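Local coordinates for protein ATP-dependent kinase YFH7 (Saccharomyces cerevisiae, PDB 2GA8) that acts as an ATP-dependent kinase of the P-loop type that could take part in assembly of the endoplasmic reticulum membrane, at residues 65-70 with 229-234; 292-297 with 347-352. One frame throughout, in Å; residues are numbered along the deposited sequence.

Contact 1. Residues 65-70 with 229-234; sequences VNDRLK and TFSQTI. With SO4 (sulfate ion), chain E.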
loop_
_atom_site.group_PDB
_atom_site.type_symbol
_atom_site.label_atom_id
_atom_site.label_comp_id
_atom_site.label_asym_id
_atom_site.label_seq_id
_atom_site.Cartn_x
_atom_site.Cartn_y
_atom_site.Cartn_z
ATOM N N VAL A 65 -13.020 6.007 -22.402
ATOM C CA VAL A 65 -12.809 4.699 -21.798
ATOM C C VAL A 65 -12.907 3.675 -22.923
ATOM O O VAL A 65 -13.947 3.547 -23.573
ATOM C CB VAL A 65 -13.865 4.405 -20.711
ATOM C CG1 VAL A 65 -13.603 3.039 -20.087
ATOM C CG2 VAL A 65 -13.820 5.487 -19.640
ATOM N N ASN A 66 -11.812 2.960 -23.155
ATOM C CA ASN A 66 -11.738 1.967 -24.222
ATOM C C ASN A 66 -12.000 0.543 -23.752
ATOM O O ASN A 66 -12.365 0.313 -22.600
ATOM C CB ASN A 66 -10.356 2.022 -24.872
ATOM C CG ASN A 66 -9.923 3.431 -25.194
ATOM O OD1 ASN A 66 -10.482 4.079 -26.081
ATOM N ND2 ASN A 66 -8.927 3.923 -24.464
ATOM N N ASP A 67 -11.797 -0.403 -24.667
ATOM C CA ASP A 67 -11.992 -1.824 -24.398
ATOM C C ASP A 67 -13.414 -2.116 -23.946
ATOM O O ASP A 67 -13.645 -2.981 -23.104
ATOM C CB ASP A 67 -11.008 -2.311 -23.330
ATOM C CG ASP A 67 -9.562 -2.051 -23.707
ATOM O OD1 ASP A 67 -9.192 -2.311 -24.873
ATOM O OD2 ASP A 67 -8.794 -1.596 -22.834
ATOM N N ARG A 68 -14.367 -1.393 -24.518
ATOM C CA ARG A 68 -15.768 -1.568 -24.164
ATOM C C ARG A 68 -16.305 -2.965 -24.476
ATOM O O ARG A 68 -17.227 -3.437 -23.811
ATOM C CB ARG A 68 -16.613 -0.508 -24.877
ATOM C CG ARG A 68 -16.358 0.912 -24.382
ATOM C CD ARG A 68 -16.977 1.950 -25.313
ATOM N NE ARG A 68 -16.296 1.989 -26.605
ATOM C CZ ARG A 68 -16.636 2.789 -27.611
ATOM N NH1 ARG A 68 -17.660 3.626 -27.483
ATOM N NH2 ARG A 68 -15.948 2.757 -28.743
ATOM N N LEU A 69 -15.725 -3.630 -25.473
ATOM C CA LEU A 69 -16.178 -4.968 -25.859
ATOM C C LEU A 69 -15.257 -6.085 -25.380
ATOM O O LEU A 69 -15.287 -7.194 -25.915
ATOM C CB LEU A 69 -16.321 -5.065 -27.380
ATOM C CG LEU A 69 -17.292 -4.088 -28.047
ATOM C CD1 LEU A 69 -17.331 -4.361 -29.543
ATOM C CD2 LEU A 69 -18.678 -4.238 -27.439
ATOM N N LYS A 70 -14.437 -5.795 -24.377
ATOM C CA LYS A 70 -13.524 -6.799 -23.847
ATOM C C LYS A 70 -13.980 -7.259 -22.470
ATOM O O LYS A 70 -14.680 -6.536 -21.765
ATOM C CB LYS A 70 -12.104 -6.232 -23.761
ATOM C CG LYS A 70 -11.489 -5.902 -25.105
ATOM C CD LYS A 70 -10.033 -5.509 -24.952
ATOM C CE LYS A 70 -9.357 -5.347 -26.304
ATOM N NZ LYS A 70 -7.894 -5.102 -26.157
ATOM N N THR A 229 -6.686 6.567 -22.862
ATOM C CA THR A 229 -6.386 5.150 -22.696
ATOM C C THR A 229 -6.922 4.441 -21.451
ATOM O O THR A 229 -6.404 3.388 -21.069
ATOM C CB THR A 229 -4.864 4.919 -22.781
ATOM O OG1 THR A 229 -4.197 5.767 -21.837
ATOM C CG2 THR A 229 -4.359 5.242 -24.187
ATOM N N PHE A 230 -7.940 5.013 -20.820
ATOM C CA PHE A 230 -8.552 4.384 -19.660
ATOM C C PHE A 230 -9.227 3.133 -20.211
ATOM O O PHE A 230 -9.675 3.125 -21.364
ATOM C CB PHE A 230 -9.601 5.308 -19.034
ATOM C CG PHE A 230 -9.021 6.484 -18.296
ATOM C CD1 PHE A 230 -8.244 6.294 -17.153
ATOM C CD2 PHE A 230 -9.288 7.786 -18.719
ATOM C CE1 PHE A 230 -7.746 7.383 -16.439
ATOM C CE2 PHE A 230 -8.795 8.882 -18.011
ATOM C CZ PHE A 230 -8.022 8.682 -16.868
ATOM N N SER A 231 -9.305 2.079 -19.404
ATOM C CA SER A 231 -9.911 0.833 -19.860
ATOM C C SER A 231 -11.096 0.358 -19.021
ATOM O O SER A 231 -11.034 0.325 -17.792
ATOM C CB SER A 231 -8.857 -0.275 -19.899
ATOM O OG SER A 231 -9.442 -1.508 -20.283
ATOM N N GLN A 232 -12.169 -0.027 -19.703
ATOM C CA GLN A 232 -13.366 -0.513 -19.031
ATOM C C GLN A 232 -13.123 -1.885 -18.393
ATOM O O GLN A 232 -13.908 -2.335 -17.563
ATOM C CB GLN A 232 -14.516 -0.610 -20.039
ATOM C CG GLN A 232 -15.882 -0.850 -19.422
ATOM C CD GLN A 232 -16.286 0.253 -18.458
ATOM O OE1 GLN A 232 -16.198 1.439 -18.782
ATOM N NE2 GLN A 232 -16.740 -0.134 -17.272
ATOM N N THR A 233 -12.032 -2.541 -18.769
ATOM C CA THR A 233 -11.729 -3.875 -18.243
ATOM C C THR A 233 -11.138 -3.909 -16.839
ATOM O O THR A 233 -11.029 -4.978 -16.245
ATOM C CB THR A 233 -10.752 -4.629 -19.154
ATOM O OG1 THR A 233 -9.484 -3.961 -19.146
ATOM C CG2 THR A 233 -11.291 -4.692 -20.572
ATOM N N ILE A 234 -10.763 -2.747 -16.313
ATOM C CA ILE A 234 -10.160 -2.658 -14.984
ATOM C C ILE A 234 -11.220 -2.430 -13.910
ATOM O O ILE A 234 -11.888 -1.402 -13.895
ATOM C CB ILE A 234 -9.116 -1.510 -14.947
ATOM C CG1 ILE A 234 -8.044 -1.759 -16.014
ATOM C CG2 ILE A 234 -8.486 -1.406 -13.558
ATOM C CD1 ILE A 234 -7.175 -2.991 -15.765
HETATM S S SO4 E . -13.123 0.199 -27.957
HETATM O O1 SO4 E . -14.082 0.255 -26.835
HETATM O O2 SO4 E . -13.220 -1.112 -28.627
HETATM O O3 SO4 E . -13.438 1.272 -28.919
HETATM O O4 SO4 E . -11.750 0.388 -27.453
HETATM O O HOH W 1 -6.804 1.038 -23.108
#
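The flat carboxylate of D67 reaches across to S231. The S231 hydroxyl gives its proton to this group, and S231 OG lies 2.6 Å from D67 OD2. It meets the anti lone pair, on the side away from OD1. OD1 instead forms a salt bridge with K70 NZ within its own turn, its hydrogen bond weak. The N66 amide sits beside the start of 229-234, with N66 ND2 3.3 Å from T229 CA. ND2 is hydrogen-bonded to the backbone oxygen of K228. The R68 side chain starts away from 229-234, and its guanidinium holds a sulfate at its edge, in plane. R68 NE lies 2.8 Å from sulfate O1, in an almost straight bond (175°), and NH2 binds O3. The backbone N of D67 and of R68 add two more bonds to the same ion, which probably came from the crystallisation liquor.

These groups frame a two-stranded parallel sheet of 65-66 and 230-231, separate from the larger sheets. N66 N donates to F230 O at 2.8 Å, and Q232 N donates to N66 O at 2.9 Å. Type I turns run from D67 to K70 and from S231 to I234. S231 OG is anti to its own backbone N (chi1 177°), beside the carbonyl carbon. There S231 OG also accepts from T233 N at 3.2 Å, which makes an ST turn. T233 CG2 packs on the CB atoms of D67 and K70. On the face with V65 and F230, V65 CG2 comes 4.3 Å from F230 CB. The F230 ring leads away and meets F259 edge-to-face. V65 CG1 crosses the bent Q232 chain and touches Q232 OE1 at 3.3 Å.

Contact 2. Residues 292-297 with 347-352; sequences VYKIDI and IVHIRN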
loop_
_atom_site.group_PDB
_atom_site.type_symbol
_atom_site.label_atom_id
_atom_site.label_comp_id
_atom_site.label_asym_id
_atom_site.label_seq_id
_atom_site.Cartn_x
_atom_site.Cartn_y
_atom_site.Cartn_z
ATOM N N VAL A 292 11.189 3.971 -6.879
ATOM C CA VAL A 292 11.420 3.607 -5.485
ATOM C C VAL A 292 12.152 4.700 -4.710
ATOM O O VAL A 292 13.217 5.154 -5.126
ATOM C CB VAL A 292 12.248 2.308 -5.397
ATOM C CG1 VAL A 292 12.434 1.896 -3.939
ATOM C CG2 VAL A 292 11.551 1.198 -6.187
ATOM N N TYR A 293 11.571 5.108 -3.584
ATOM C CA TYR A 293 12.153 6.142 -2.730
ATOM C C TYR A 293 12.269 5.648 -1.300
ATOM O O TYR A 293 11.373 4.978 -0.779
ATOM C CB TYR A 293 11.288 7.400 -2.740
ATOM C CG TYR A 293 11.150 8.020 -4.107
ATOM C CD1 TYR A 293 12.210 8.718 -4.688
ATOM C CD2 TYR A 293 9.976 7.871 -4.841
ATOM C CE1 TYR A 293 12.102 9.251 -5.970
ATOM C CE2 TYR A 293 9.857 8.396 -6.124
ATOM C CZ TYR A 293 10.921 9.083 -6.684
ATOM O OH TYR A 293 10.804 9.592 -7.958
ATOM N N LYS A 294 13.384 5.979 -0.666
ATOM C CA LYS A 294 13.602 5.582 0.713
ATOM C C LYS A 294 14.035 6.849 1.434
ATOM O O LYS A 294 14.976 7.519 1.017
ATOM C CB LYS A 294 14.687 4.500 0.781
ATOM C CG LYS A 294 14.746 3.746 2.099
ATOM C CD LYS A 294 15.435 4.553 3.166
ATOM C CE LYS A 294 15.478 3.792 4.480
ATOM N NZ LYS A 294 16.185 4.578 5.517
ATOM N N ILE A 295 13.327 7.181 2.506
ATOM C CA ILE A 295 13.624 8.383 3.269
ATOM C C ILE A 295 14.759 8.174 4.262
ATOM O O ILE A 295 14.756 7.212 5.022
ATOM C CB ILE A 295 12.378 8.864 4.055
ATOM C CG1 ILE A 295 11.214 9.108 3.091
ATOM C CG2 ILE A 295 12.707 10.141 4.836
ATOM C CD1 ILE A 295 9.898 9.427 3.797
ATOM N N ASP A 296 15.739 9.070 4.229
ATOM C CA ASP A 296 16.861 9.024 5.162
ATOM C C ASP A 296 16.489 10.089 6.180
ATOM O O ASP A 296 16.365 11.262 5.834
ATOM C CB ASP A 296 18.173 9.388 4.465
ATOM C CG ASP A 296 18.756 8.230 3.670
ATOM O OD1 ASP A 296 18.141 7.141 3.647
ATOM O OD2 ASP A 296 19.838 8.410 3.074
ATOM N N ILE A 297 16.305 9.680 7.428
ATOM C CA ILE A 297 15.879 10.596 8.476
ATOM C C ILE A 297 16.944 11.412 9.193
ATOM O O ILE A 297 18.131 11.086 9.182
ATOM C CB ILE A 297 15.091 9.844 9.580
ATOM C CG1 ILE A 297 16.035 8.910 10.344
ATOM C CG2 ILE A 297 13.952 9.050 8.965
ATOM C CD1 ILE A 297 15.403 8.243 11.555
ATOM N N ILE A 347 17.013 2.169 -5.708
ATOM C CA ILE A 347 16.430 2.853 -4.558
ATOM C C ILE A 347 16.976 4.275 -4.465
ATOM O O ILE A 347 18.169 4.478 -4.235
ATOM C CB ILE A 347 16.743 2.121 -3.236
ATOM C CG1 ILE A 347 16.223 0.688 -3.300
ATOM C CG2 ILE A 347 16.087 2.856 -2.069
ATOM C CD1 ILE A 347 16.562 -0.135 -2.082
ATOM N N VAL A 348 16.100 5.256 -4.657
ATOM C CA VAL A 348 16.493 6.658 -4.588
ATOM C C VAL A 348 16.299 7.168 -3.163
ATOM O O VAL A 348 15.168 7.299 -2.692
ATOM C CB VAL A 348 15.650 7.520 -5.560
ATOM C CG1 VAL A 348 16.059 8.981 -5.459
ATOM C CG2 VAL A 348 15.829 7.016 -6.986
ATOM N N HIS A 349 17.406 7.442 -2.479
ATOM C CA HIS A 349 17.345 7.934 -1.104
ATOM C C HIS A 349 17.032 9.422 -1.077
ATOM O O HIS A 349 17.687 10.218 -1.746
ATOM C CB HIS A 349 18.668 7.679 -0.369
ATOM C CG HIS A 349 18.883 6.249 0.022
ATOM N ND1 HIS A 349 19.134 5.252 -0.895
ATOM C CD2 HIS A 349 18.887 5.651 1.237
ATOM C CE1 HIS A 349 19.285 4.102 -0.262
ATOM N NE2 HIS A 349 19.140 4.317 1.033
ATOM N N ILE A 350 16.026 9.795 -0.295
ATOM C CA ILE A 350 15.629 11.188 -0.192
ATOM C C ILE A 350 15.637 11.650 1.258
ATOM O O ILE A 350 15.567 10.840 2.181
ATOM C CB ILE A 350 14.216 11.407 -0.773
ATOM C CG1 ILE A 350 13.206 10.527 -0.031
ATOM C CG2 ILE A 350 14.209 11.075 -2.264
ATOM C CD1 ILE A 350 11.768 10.762 -0.441
ATOM N N ARG A 351 15.735 12.961 1.446
ATOM C CA ARG A 351 15.741 13.547 2.781
ATOM C C ARG A 351 14.412 14.254 3.005
ATOM O O ARG A 351 13.756 14.678 2.057
ATOM C CB ARG A 351 16.869 14.575 2.916
ATOM C CG ARG A 351 18.276 14.048 2.664
ATOM C CD ARG A 351 18.758 13.135 3.784
ATOM N NE ARG A 351 18.690 13.792 5.088
ATOM C CZ ARG A 351 19.168 13.275 6.214
ATOM N NH1 ARG A 351 19.763 12.087 6.210
ATOM N NH2 ARG A 351 19.038 13.942 7.352
ATOM N N ASN A 352 14.013 14.365 4.266
ATOM C CA ASN A 352 12.788 15.065 4.622
ATOM C C ASN A 352 13.090 15.843 5.890
ATOM O O ASN A 352 12.473 15.629 6.932
ATOM C CB ASN A 352 11.634 14.087 4.863
ATOM C CG ASN A 352 10.332 14.797 5.173
ATOM O OD1 ASN A 352 9.962 15.758 4.496
ATOM N ND2 ASN A 352 9.628 14.327 6.197
HETATM O O HOH W 2 15.282 13.527 6.565
#
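Backbone bonds tie V292, K294 and D296 to V348 and I350. The two strands run parallel, and their axes come within 4.5 Å. V348 N donates to V292 O and K294 N to V348 O. I350 N donates to K294 O. D296 N closes the ladder on I350 O at 2.7 Å. Strand 347-351 is an edge strand, within this chain, of the five-stranded parallel sheet that carries the P-loop. Strand 290-296 lies between it and strand 25-30.

Apolar contacts fill the face with Y293, V348, I295 and I350. Y293 and V348 lie side by side, with Y293 CD1 3.7 Å from V348 CB. I350 CG2 also meets Y293 CD1, at 3.9 Å. I350 CG1 stands between its backbone N and carbonyl carbon (chi1 58°), which brings I350 CD1 to I295 CG1. On the other face, I347 CG2 packs against K294 CB at 3.6 Å.

Polar side chains gather on this second face. D296 meets the H349 ring at its edge, with D296 OD1 2.9 Å from H349 CD2. The carboxylate and ring planes are 60° apart. K294 NZ bonds to I295 O, has a long salt bridge to D296 OD1, and pairs with D338. A lysine in place of D296 removes the carboxylate, which is likely to leave K294 with D338 as its acidic partner and to set a like charge beside it. R351 bends back so that D296 O lies over one face of the R351 guanidinium, 3.3 Å above the plane; its NH2 pairs with D353. A water joins D296 O to N352 N, and N352 ND2 bonds to S35 O in the loop that probably binds ATP. D296 is thus the negative group between K294 and R351, and it probably offsets part of their positive charge.

Contact 1 and contact 2 are separate parts of the fold. Their centres are about 36 Å apart, and their nearest atoms about 20 Å. They come in series along the chain: 65-70 pairs with 229-234 before 292-297 pairs with 347-352. Both are parallel strand pairs, but in different sheets. Contact 1 is a two-stranded sheet toward the outside of the molecule, away from the annotated sites. Contact 2 lies at one margin of the five-stranded sheet, whose strand 25-30 leads into the P-loop and helix 37-43. Contact 2 therefore probably belongs to the nucleotide-binding core, whereas contact 1 joins distant parts of the chain outside that sheet.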